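PDB 6IKX: UTP--glucose-1-phosphate uridylyltransferase from Acinetobacter baumannii, which catalyses the transfer of a uridylyl group from UTP to alpha-D-glucose 1-phosphate, giving UDP-alpha-D-glucose and diphosphate. Local coordinates for residues A[194-197]-A[198-201]; A[231-234]-A[235-239]; A[249-252]-A[253-257]. The protein carries 1 engineered substitution. All coordinates share one frame; numbering follows the deposited sequence.

The three contacts are local ones, met in order along the later part of the GT-A-type nucleotidyltransferase chain, and none touches another. Contact 1 turns the loop between strands 190-193 and 204-207. Contact 2 starts helix 233-240, and contact 3 leads from strand 246-250, which follows that helix, into strand 254-257. The centre of contact 1 lies about 20 Å from those of contacts 2 and 3, which are themselves about 22 Å apart; nearest atoms are about 10 to 11 Å apart. Contacts 1 and 2 both approach Glu193, a UDP-glucose-binding residue, whereas contact 3 joins the main mixed sheet to the small antiparallel pair of strands 132-135 and 254-257.

Contact 1 of 3, residues A[194-197]-A[198-201]; sequences KPPV and GAAP
A type I beta turn from Pro196 to Ala199 reverses the chain in the loop between strands 190-193 and 204-207. Val197 and Gly198 occupy its two corner positions, and Ala199 N donates to Pro196 O across its mouth. The N-H points almost straight at the oxygen, with an angle of 166° at the hydrogen, but the modelled separation of Ala199 N and Pro196 O, 2.5 Å, is very short and its exact value is doubtful. Beside this bond the Pro196 ring meets the methyl of Ala199, with Pro196 CG 3.8 Å from Ala199 CB.

A step further from the turn, Pro195 CB points toward the returning chain. Pro195 CG lies 3.7 Å from Ala200 CB, while Pro195 CB approaches the ring of Pro201 at CD, 4.3 Å away. Ile173 of strand 172-175 touches both Pro195 and Pro201. The side chain of Pro195 also lies about 5 Å from Gly172, a UDP-glucose-binding residue.

Neither Pro195 nor Pro196 has a backbone N-H to give, and their rings restrict phi on the arm that enters the turn. Between the two arms there is one hydrogen bond, from backbone to backbone; the side chains add carbon-to-carbon contact, and no polar side chain bridges the reversal.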
loop_
_atom_site.group_PDB
_atom_site.type_symbol
_atom_site.label_atom_id
_atom_site.label_comp_id
_atom_site.label_asym_id
_atom_site.label_seq_id
_atom_site.Cartn_x
_atom_site.Cartn_y
_atom_site.Cartn_z
ATOM N N LYS A 194 20.891 -29.699 10.760
ATOM C CA LYS A 194 21.495 -29.418 12.095
ATOM C C LYS A 194 21.966 -30.732 12.703
ATOM O O LYS A 194 21.430 -31.204 13.696
ATOM C CB LYS A 194 20.475 -28.715 12.997
ATOM C CG LYS A 194 19.183 -28.306 12.301
ATOM C CD LYS A 194 18.529 -27.109 12.926
ATOM C CE LYS A 194 19.288 -25.836 12.635
ATOM N NZ LYS A 194 18.694 -24.720 13.398
ATOM N N PRO A 195 22.975 -31.395 12.112
ATOM C CA PRO A 195 23.463 -32.645 12.676
ATOM C C PRO A 195 24.235 -32.297 13.950
ATOM O O PRO A 195 24.812 -31.207 14.047
ATOM C CB PRO A 195 24.337 -33.211 11.542
ATOM C CG PRO A 195 24.880 -31.971 10.858
ATOM C CD PRO A 195 23.756 -30.954 10.949
ATOM N N PRO A 196 24.242 -33.190 14.972
ATOM C CA PRO A 196 25.067 -32.996 16.171
ATOM C C PRO A 196 26.575 -32.872 15.907
ATOM O O PRO A 196 27.099 -33.622 15.111
ATOM C CB PRO A 196 24.801 -34.259 17.007
ATOM C CG PRO A 196 24.192 -35.255 16.030
ATOM C CD PRO A 196 23.416 -34.411 15.046
ATOM N N VAL A 197 27.242 -31.974 16.638
ATOM C CA VAL A 197 28.677 -31.599 16.442
ATOM C C VAL A 197 29.533 -32.866 16.377
ATOM O O VAL A 197 30.503 -32.870 15.627
ATOM C CB VAL A 197 29.168 -30.622 17.527
ATOM C CG1 VAL A 197 30.690 -30.536 17.565
ATOM C CG2 VAL A 197 28.543 -29.240 17.351
ATOM N N GLY A 198 29.165 -33.920 17.096
ATOM C CA GLY A 198 29.804 -35.232 16.903
ATOM C C GLY A 198 29.649 -35.781 15.478
ATOM O O GLY A 198 30.643 -36.316 14.964
ATOM N N ALA A 199 28.456 -35.701 14.864
ATOM C CA ALA A 199 27.965 -36.696 13.871
ATOM C C ALA A 199 27.491 -36.040 12.562
ATOM O O ALA A 199 26.422 -36.441 12.048
ATOM C CB ALA A 199 26.870 -37.527 14.508
ATOM N N ALA A 200 28.287 -35.125 11.997
ATOM C CA ALA A 200 27.995 -34.417 10.722
ATOM C C ALA A 200 28.637 -35.162 9.553
ATOM O O ALA A 200 29.815 -35.513 9.608
ATOM C CB ALA A 200 28.470 -32.980 10.771
ATOM N N PRO A 201 27.875 -35.431 8.466
ATOM C CA PRO A 201 28.410 -36.120 7.291
ATOM C C PRO A 201 29.561 -35.392 6.592
ATOM O O PRO A 201 30.250 -36.053 5.870
ATOM C CB PRO A 201 27.266 -36.207 6.279
ATOM C CG PRO A 201 26.058 -35.561 6.946
ATOM C CD PRO A 201 26.434 -35.177 8.362
#

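Contact 2 of 3, residues A[231-234]-A[235-239]; sequences IQLT and DAIAM. With SO4 (sulfate ion), chain D.
The carbonyl of Gln232, at the N-cap of helix 233-240, takes two backbone donors of the first turn. Ala236 N reaches Gln232 O at 3.2 Å in the carbonyl plane, whereas Asp235 N comes from above that plane; Leu233 O to Ile237 N and Thr234 O to Ala238 N then continue the helical ladder.

The Asp235 carboxylate folds back beside the cap, its OD2 3.3 Å from Gln232 CB, with the side-chain amide of Gln232 and the carboxylate of Asp235 turned 69° apart. Asp235 OD1 lies 3.0 Å from Gln232 O, but both are acceptors and no bond joins them; so close an approach is probably unfavourable.

A sulfate, probably from the crystallisation liquor, sits over the same end. Thr234 N points nearly straight at its O4 (3.1 Å, 176° at the hydrogen). Thr234 OG1, set between the backbone N and the carbonyl carbon (chi1 50°), stays close enough to its own N-H for both to reach O4, at 3.2 Å from OG1. Leu233 N donates to sulfate O1, though at a doubtfully short length.

One turn apart, Leu233 CG and Ile237 CD1 meet at 3.7 Å. Ala236 lies against Ile216 and Leu220 of helix 216-220, with Thr223 of the following loop close by, while Thr234 comes within about 5 Å of the side chain of Glu193, at the end of strand 190-193.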
loop_
_atom_site.group_PDB
_atom_site.type_symbol
_atom_site.label_atom_id
_atom_site.label_comp_id
_atom_site.label_asym_id
_atom_site.label_seq_id
_atom_site.Cartn_x
_atom_site.Cartn_y
_atom_site.Cartn_z
ATOM N N ILE A 231 5.704 -28.320 2.758
ATOM C CA ILE A 231 6.337 -28.931 1.542
ATOM C C ILE A 231 7.818 -28.542 1.536
ATOM O O ILE A 231 8.098 -27.332 1.499
ATOM C CB ILE A 231 5.635 -28.512 0.231
ATOM C CG1 ILE A 231 4.297 -29.221 -0.016
ATOM C CG2 ILE A 231 6.558 -28.746 -0.939
ATOM C CD1 ILE A 231 3.547 -29.682 1.234
ATOM N N GLN A 232 8.697 -29.551 1.536
ATOM C CA GLN A 232 10.148 -29.497 1.884
ATOM C C GLN A 232 10.998 -29.682 0.598
ATOM O O GLN A 232 11.038 -30.790 0.030
ATOM C CB GLN A 232 10.379 -30.608 2.925
ATOM C CG GLN A 232 11.255 -30.261 4.126
ATOM C CD GLN A 232 10.576 -29.369 5.132
ATOM O OE1 GLN A 232 11.166 -28.412 5.647
ATOM N NE2 GLN A 232 9.317 -29.674 5.417
ATOM N N LEU A 233 11.663 -28.635 0.117
ATOM C CA LEU A 233 12.592 -28.706 -1.042
ATOM C C LEU A 233 13.599 -29.871 -0.907
ATOM O O LEU A 233 13.818 -30.552 -1.895
ATOM C CB LEU A 233 13.321 -27.366 -1.191
ATOM C CG LEU A 233 14.234 -27.252 -2.412
ATOM C CD1 LEU A 233 13.475 -27.557 -3.692
ATOM C CD2 LEU A 233 14.919 -25.891 -2.495
ATOM N N THR A 234 14.203 -30.082 0.256
ATOM C CA THR A 234 15.294 -31.068 0.497
ATOM C C THR A 234 14.848 -32.489 0.161
ATOM O O THR A 234 15.733 -33.271 -0.279
ATOM C CB THR A 234 15.788 -31.051 1.943
ATOM O OG1 THR A 234 14.636 -31.134 2.778
ATOM C CG2 THR A 234 16.585 -29.808 2.268
ATOM N N ASP A 235 13.555 -32.794 0.305
ATOM C CA ASP A 235 13.037 -34.147 -0.008
ATOM C C ASP A 235 12.360 -34.181 -1.392
ATOM O O ASP A 235 12.168 -35.300 -1.928
ATOM C CB ASP A 235 12.262 -34.737 1.179
ATOM C CG ASP A 235 10.990 -34.025 1.562
ATOM O OD1 ASP A 235 10.263 -33.615 0.639
ATOM O OD2 ASP A 235 10.736 -33.920 2.782
ATOM N N ALA A 236 12.081 -33.046 -2.020
ATOM C CA ALA A 236 11.884 -33.017 -3.489
ATOM C C ALA A 236 13.224 -33.352 -4.171
ATOM O O ALA A 236 13.221 -34.106 -5.137
ATOM C CB ALA A 236 11.354 -31.683 -3.930
ATOM N N ILE A 237 14.335 -32.843 -3.639
ATOM C CA ILE A 237 15.702 -33.108 -4.154
ATOM C C ILE A 237 16.064 -34.567 -3.840
ATOM O O ILE A 237 16.512 -35.294 -4.773
ATOM C CB ILE A 237 16.668 -32.077 -3.563
ATOM C CG1 ILE A 237 16.375 -30.693 -4.148
ATOM C CG2 ILE A 237 18.118 -32.491 -3.761
ATOM C CD1 ILE A 237 17.022 -29.524 -3.394
ATOM N N ALA A 238 15.802 -35.034 -2.620
ATOM C CA ALA A 238 15.882 -36.485 -2.319
ATOM C C ALA A 238 15.197 -37.273 -3.443
ATOM O O ALA A 238 15.855 -38.198 -3.941
ATOM C CB ALA A 238 15.309 -36.844 -0.966
ATOM N N MET A 239 13.955 -36.932 -3.828
ATOM C CA MET A 239 13.157 -37.692 -4.839
ATOM C C MET A 239 13.836 -37.622 -6.220
ATOM O O MET A 239 13.711 -38.579 -7.009
ATOM C CB MET A 239 11.722 -37.158 -4.979
ATOM C CG MET A 239 10.790 -37.572 -3.833
ATOM S SD MET A 239 9.395 -36.424 -3.507
ATOM C CE MET A 239 8.289 -36.921 -4.824
HETATM S S SO4 D . 12.936 -26.928 2.556
HETATM O O1 SO4 D . 11.908 -26.632 1.592
HETATM O O2 SO4 D . 14.157 -26.235 2.217
HETATM O O3 SO4 D . 12.486 -26.517 3.860
HETATM O O4 SO4 D . 13.190 -28.342 2.557
#

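Contact 3 of 3, residues A[249-252]-A[253-257]; sequences YRMQ and GQTFD
Met251, just past the end of strand 246-250, reaches forward to Thr255 and brings its sulfur and terminal methyl against the threonine methyl. Tyr249 and Arg250 form the last part of that strand, which bonds through its backbone to strand 156-162, and the Tyr249 hydroxyl is hydrogen-bonded to Asp142. From Met251 the side chain runs out extended at chi2 (-179°) and then bends at chi3 (69°), which turns the methyl over the chain that follows. There Met251 CE lies over the face of the peptide group linking Gly253 and Gln254, 3.4 Å from Gly253 C and 3.5 Å from Gln254 N. Met251 SD is 3.2 Å from Thr255 CG2; Met251 CE is modelled equally near that methyl, but this is closer than usual for two carbons and the exact separation is doubtful. Met159 and Glu161 of strand 156-162 also touch Met251.

This passage joins two sheets of the GT-A-type fold. Strand 246-250 runs parallel to 156-162 in the main mixed sheet, while strand 254-257 pairs antiparallel with 132-135. No hydrogen bond links 249-252 to 253-257; the bend is held from outside by Asp142, at the start of helix 142-153, whose OD1 accepts from Gln252 N and whose OD2 accepts from Gly253 N.

Gln252 follows with its chain bent at chi2 (-79°), so that the amide curls back alongside the next residue. Gln252 CD comes 3.6 Å from Gly253 N, and Gln252 NE2 lies 4.0 Å from Gly253 CA. The same NE2 is hydrogen-bonded to Asp136. Across the bend, Thr255 meets Met251 through CG2, while its OG1 is hydrogen-bonded to Glu161 OE2.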
loop_
_atom_site.group_PDB
_atom_site.type_symbol
_atom_site.label_atom_id
_atom_site.label_comp_id
_atom_site.label_asym_id
_atom_site.label_seq_id
_atom_site.Cartn_x
_atom_site.Cartn_y
_atom_site.Cartn_z
ATOM N N TYR A 249 28.150 -27.933 -4.950
ATOM C CA TYR A 249 29.072 -26.927 -5.516
ATOM C C TYR A 249 29.552 -26.072 -4.348
ATOM O O TYR A 249 28.709 -25.431 -3.695
ATOM C CB TYR A 249 28.395 -26.048 -6.585
ATOM C CG TYR A 249 29.215 -24.818 -6.877
ATOM C CD1 TYR A 249 30.310 -24.863 -7.721
ATOM C CD2 TYR A 249 28.993 -23.652 -6.164
ATOM C CE1 TYR A 249 31.111 -23.750 -7.913
ATOM C CE2 TYR A 249 29.807 -22.547 -6.311
ATOM C CZ TYR A 249 30.862 -22.590 -7.196
ATOM O OH TYR A 249 31.624 -21.473 -7.336
ATOM N N ARG A 250 30.861 -26.052 -4.114
ATOM C CA ARG A 250 31.464 -25.342 -2.970
ATOM C C ARG A 250 31.914 -23.962 -3.426
ATOM O O ARG A 250 32.824 -23.860 -4.275
ATOM C CB ARG A 250 32.659 -26.096 -2.378
ATOM C CG ARG A 250 33.262 -25.456 -1.130
ATOM C CD ARG A 250 34.567 -26.149 -0.819
ATOM N NE ARG A 250 35.287 -25.666 0.357
ATOM C CZ ARG A 250 36.437 -26.186 0.777
ATOM N NH1 ARG A 250 36.994 -27.181 0.112
ATOM N NH2 ARG A 250 37.036 -25.712 1.848
ATOM N N MET A 251 31.318 -22.964 -2.792
ATOM C CA MET A 251 31.609 -21.536 -2.959
ATOM C C MET A 251 33.114 -21.293 -2.978
ATOM O O MET A 251 33.855 -21.953 -2.230
ATOM C CB MET A 251 31.061 -20.761 -1.767
ATOM C CG MET A 251 29.587 -20.624 -1.787
ATOM S SD MET A 251 29.089 -19.680 -0.371
ATOM C CE MET A 251 29.729 -18.052 -0.764
ATOM N N GLN A 252 33.492 -20.252 -3.704
ATOM C CA GLN A 252 34.823 -19.614 -3.618
ATOM C C GLN A 252 34.664 -18.295 -2.837
ATOM O O GLN A 252 35.671 -17.817 -2.339
ATOM C CB GLN A 252 35.382 -19.598 -5.053
ATOM C CG GLN A 252 36.137 -18.352 -5.460
ATOM C CD GLN A 252 35.156 -17.276 -5.803
ATOM O OE1 GLN A 252 34.135 -17.548 -6.432
ATOM N NE2 GLN A 252 35.460 -16.068 -5.358
ATOM N N GLY A 253 33.438 -17.773 -2.681
ATOM C CA GLY A 253 33.155 -16.424 -2.140
ATOM C C GLY A 253 32.736 -16.501 -0.676
ATOM O O GLY A 253 33.050 -17.497 -0.045
ATOM N N GLN A 254 32.009 -15.510 -0.169
ATOM C CA GLN A 254 31.674 -15.360 1.275
ATOM C C GLN A 254 30.173 -15.061 1.424
ATOM O O GLN A 254 29.657 -14.260 0.614
ATOM C CB GLN A 254 32.530 -14.241 1.868
ATOM C CG GLN A 254 32.586 -14.274 3.388
ATOM C CD GLN A 254 33.447 -13.199 4.014
ATOM O OE1 GLN A 254 33.736 -13.250 5.213
ATOM N NE2 GLN A 254 33.848 -12.211 3.222
ATOM N N THR A 255 29.487 -15.654 2.406
ATOM C CA THR A 255 28.025 -15.450 2.637
ATOM C C THR A 255 27.807 -14.527 3.833
ATOM O O THR A 255 28.727 -14.408 4.651
ATOM C CB THR A 255 27.278 -16.776 2.798
ATOM O OG1 THR A 255 27.498 -17.288 4.112
ATOM C CG2 THR A 255 27.728 -17.795 1.775
ATOM N N PHE A 256 26.642 -13.874 3.894
ATOM C CA PHE A 256 26.183 -13.068 5.050
ATOM C C PHE A 256 24.708 -13.332 5.241
ATOM O O PHE A 256 23.934 -13.159 4.278
ATOM C CB PHE A 256 26.402 -11.574 4.842
ATOM C CG PHE A 256 27.820 -11.203 4.497
ATOM C CD1 PHE A 256 28.268 -11.265 3.194
ATOM C CD2 PHE A 256 28.707 -10.809 5.481
ATOM C CE1 PHE A 256 29.581 -10.942 2.884
ATOM C CE2 PHE A 256 30.013 -10.471 5.173
ATOM C CZ PHE A 256 30.455 -10.561 3.874
ATOM N N ASP A 257 24.354 -13.803 6.433
ATOM C CA ASP A 257 22.951 -14.135 6.761
ATOM C C ASP A 257 22.330 -12.872 7.363
ATOM O O ASP A 257 22.614 -12.618 8.546
ATOM C CB ASP A 257 22.870 -15.374 7.654
ATOM C CG ASP A 257 21.440 -15.690 8.050
ATOM O OD1 ASP A 257 20.541 -15.466 7.226
ATOM O OD2 ASP A 257 21.232 -16.112 9.189
#